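Local coordinates for IMC sub-compartment protein ISP3 (Toxoplasma gondii, PDB 4CHJ), which has a pleckstrin homology fold and probably contributes, with related inner membrane complex sub-compartment proteins, to parasite replication by endodyogeny, at residues 46-51 / 124-129. Residues are numbered along the deposited sequence; the frame is centred on the assembly and turned at random.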
loop_
_atom_site.group_PDB
_atom_site.type_symbol
_atom_site.label_atom_id
_atom_site.label_comp_id
_atom_site.label_asym_id
_atom_site.label_seq_id
_atom_site.Cartn_x
_atom_site.Cartn_y
_atom_site.Cartn_z
ATOM N N ASP A 46 5.449 -9.983 -5.831
ATOM C CA ASP A 46 5.946 -9.110 -6.888
ATOM C C ASP A 46 6.611 -7.871 -6.276
ATOM O O ASP A 46 6.502 -7.621 -5.072
ATOM C CB ASP A 46 4.809 -8.743 -7.859
ATOM C CG ASP A 46 5.310 -8.132 -9.158
ATOM O OD1 ASP A 46 6.466 -8.401 -9.548
ATOM O OD2 ASP A 46 4.550 -7.361 -9.785
ATOM N N THR A 47 7.337 -7.145 -7.120
ATOM C CA THR A 47 8.329 -6.178 -6.703
ATOM C C THR A 47 7.671 -4.806 -6.502
ATOM O O THR A 47 6.766 -4.429 -7.265
ATOM C CB THR A 47 9.459 -6.088 -7.764
ATOM O OG1 THR A 47 10.430 -7.120 -7.524
ATOM C CG2 THR A 47 10.151 -4.741 -7.731
ATOM N N MET A 48 8.071 -4.115 -5.424
ATOM C CA MET A 48 7.756 -2.698 -5.210
ATOM C C MET A 48 8.884 -2.042 -4.395
ATOM O O MET A 48 9.941 -2.651 -4.186
ATOM C CB MET A 48 6.419 -2.559 -4.494
ATOM C CG MET A 48 6.142 -3.690 -3.517
ATOM S SD MET A 48 7.243 -3.643 -2.085
ATOM C CE MET A 48 6.664 -2.120 -1.323
ATOM N N GLU A 49 8.680 -0.793 -3.984
ATOM C CA GLU A 49 9.668 -0.072 -3.161
ATOM C C GLU A 49 9.054 0.443 -1.882
ATOM O O GLU A 49 7.966 1.013 -1.893
ATOM C CB GLU A 49 10.213 1.133 -3.915
ATOM C CG GLU A 49 11.171 0.809 -5.024
ATOM C CD GLU A 49 11.487 2.026 -5.856
ATOM O OE1 GLU A 49 10.831 3.078 -5.654
ATOM O OE2 GLU A 49 12.406 1.942 -6.695
ATOM N N VAL A 50 9.812 0.352 -0.798
ATOM C CA VAL A 50 9.420 0.966 0.456
ATOM C C VAL A 50 10.170 2.281 0.634
ATOM O O VAL A 50 11.395 2.309 0.628
ATOM C CB VAL A 50 9.747 0.053 1.644
ATOM C CG1 VAL A 50 9.483 0.768 2.957
ATOM C CG2 VAL A 50 8.948 -1.234 1.556
ATOM N N LEU A 51 9.420 3.368 0.773
ATOM C CA LEU A 51 9.985 4.686 1.031
ATOM C C LEU A 51 10.404 4.861 2.482
ATOM O O LEU A 51 9.796 4.289 3.381
ATOM C CB LEU A 51 8.992 5.780 0.649
ATOM C CG LEU A 51 8.504 5.777 -0.795
ATOM C CD1 LEU A 51 8.002 7.155 -1.186
ATOM C CD2 LEU A 51 9.611 5.318 -1.728
ATOM N N ILE A 124 3.679 4.070 6.619
ATOM C CA ILE A 124 4.601 3.411 5.719
ATOM C C ILE A 124 4.229 3.832 4.336
ATOM O O ILE A 124 3.056 4.045 4.051
ATOM C CB ILE A 124 4.465 1.891 5.813
ATOM C CG1 ILE A 124 4.486 1.467 7.302
ATOM C CG2 ILE A 124 5.573 1.215 5.005
ATOM C CD1 ILE A 124 4.247 -0.008 7.539
ATOM N N ALA A 125 5.217 3.977 3.474
ATOM C CA ALA A 125 4.949 4.330 2.109
ATOM C C ALA A 125 5.525 3.273 1.206
ATOM O O ALA A 125 6.726 2.931 1.323
ATOM C CB ALA A 125 5.537 5.692 1.778
ATOM N N PHE A 126 4.648 2.727 0.342
ATOM C CA PHE A 126 5.039 1.874 -0.791
ATOM C C PHE A 126 4.927 2.677 -2.091
ATOM O O PHE A 126 3.988 3.428 -2.278
ATOM C CB PHE A 126 4.099 0.662 -0.889
ATOM C CG PHE A 126 4.267 -0.343 0.224
ATOM C CD1 PHE A 126 5.287 -0.219 1.166
ATOM C CD2 PHE A 126 3.417 -1.427 0.315
ATOM C CE1 PHE A 126 5.443 -1.156 2.171
ATOM C CE2 PHE A 126 3.577 -2.373 1.308
ATOM C CZ PHE A 126 4.599 -2.238 2.237
ATOM N N SER A 127 5.899 2.497 -2.969
ATOM C CA SER A 127 5.874 3.048 -4.300
ATOM C C SER A 127 5.778 1.907 -5.324
ATOM O O SER A 127 6.531 0.923 -5.259
ATOM C CB SER A 127 7.136 3.859 -4.557
ATOM O OG SER A 127 7.088 4.448 -5.847
ATOM N N PHE A 128 4.806 2.011 -6.226
ATOM C CA PHE A 128 4.516 0.916 -7.167
ATOM C C PHE A 128 4.954 1.295 -8.549
ATOM O O PHE A 128 5.239 2.476 -8.821
ATOM C CB PHE A 128 3.024 0.560 -7.163
ATOM C CG PHE A 128 2.587 -0.135 -5.914
ATOM C CD1 PHE A 128 2.214 0.604 -4.796
ATOM C CD2 PHE A 128 2.707 -1.516 -5.802
ATOM C CE1 PHE A 128 1.894 -0.028 -3.623
ATOM C CE2 PHE A 128 2.379 -2.152 -4.629
ATOM C CZ PHE A 128 1.993 -1.406 -3.532
ATOM N N LYS A 129 5.023 0.291 -9.429
ATOM C CA LYS A 129 5.756 0.432 -10.680
ATOM C C LYS A 129 4.982 1.357 -11.634
ATOM O O LYS A 129 5.577 2.009 -12.483
ATOM C CB LYS A 129 6.029 -0.941 -11.301
ATOM C CG LYS A 129 6.855 -0.881 -12.575
ATOM C CD LYS A 129 7.163 -2.263 -13.160
ATOM C CE LYS A 129 7.971 -2.150 -14.448
ATOM N NZ LYS A 129 8.275 -3.499 -15.025
#
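With chi1 of 33° M48 has its CG between backbone N and carbonyl carbon, and further bends at chi2 and chi3 fold the chain back so that the terminal methyl lies over one face of the F126 ring. F126 CG lies beside its backbone N (chi1 -70°), turning the ring toward M48 and V50. CE of M48 stands 3.5 Å from the F126 ring centroid, a CH-pi contact displaced toward the rim, while the sulfur sits higher above the same face; together they make a Met-aromatic pair. V50 runs alongside the same phenyl group, its CG2 3.6 Å from F126 CE1, and CB of M48 touches the F128 ring at CE2. On the opposite face of the sheet L51 packs CB to CB against A125 at 3.6 Å, and its CD2 reaches S127 CB. The carboxylate of E49 passes near S127 but is engaged by a salt bridge to R57.

The two strands pair antiparallel. E49 and S127 form a hydrogen-bonded pair, with E49 N to S127 O at 3.0 Å and S127 N to E49 O at 2.8 Å, both donors in the carbonyl plane. V50 and F126 follow as a non-hydrogen-bonded pair, and L51 N hydrogen-bonds A125 O at 2.8 Å beyond it.

The contact joins the first and last strands of the seven-stranded pleckstrin homology sheet, thereby linking its two halves. Strand 57-65 flanks 46-51, and 113-117 flanks 123-127. On the buried face L73 meets M48, V50 and F126, while F137 of helix 131-149, the C-terminal helix characteristic of this fold, packs against the rings of F126 and F128.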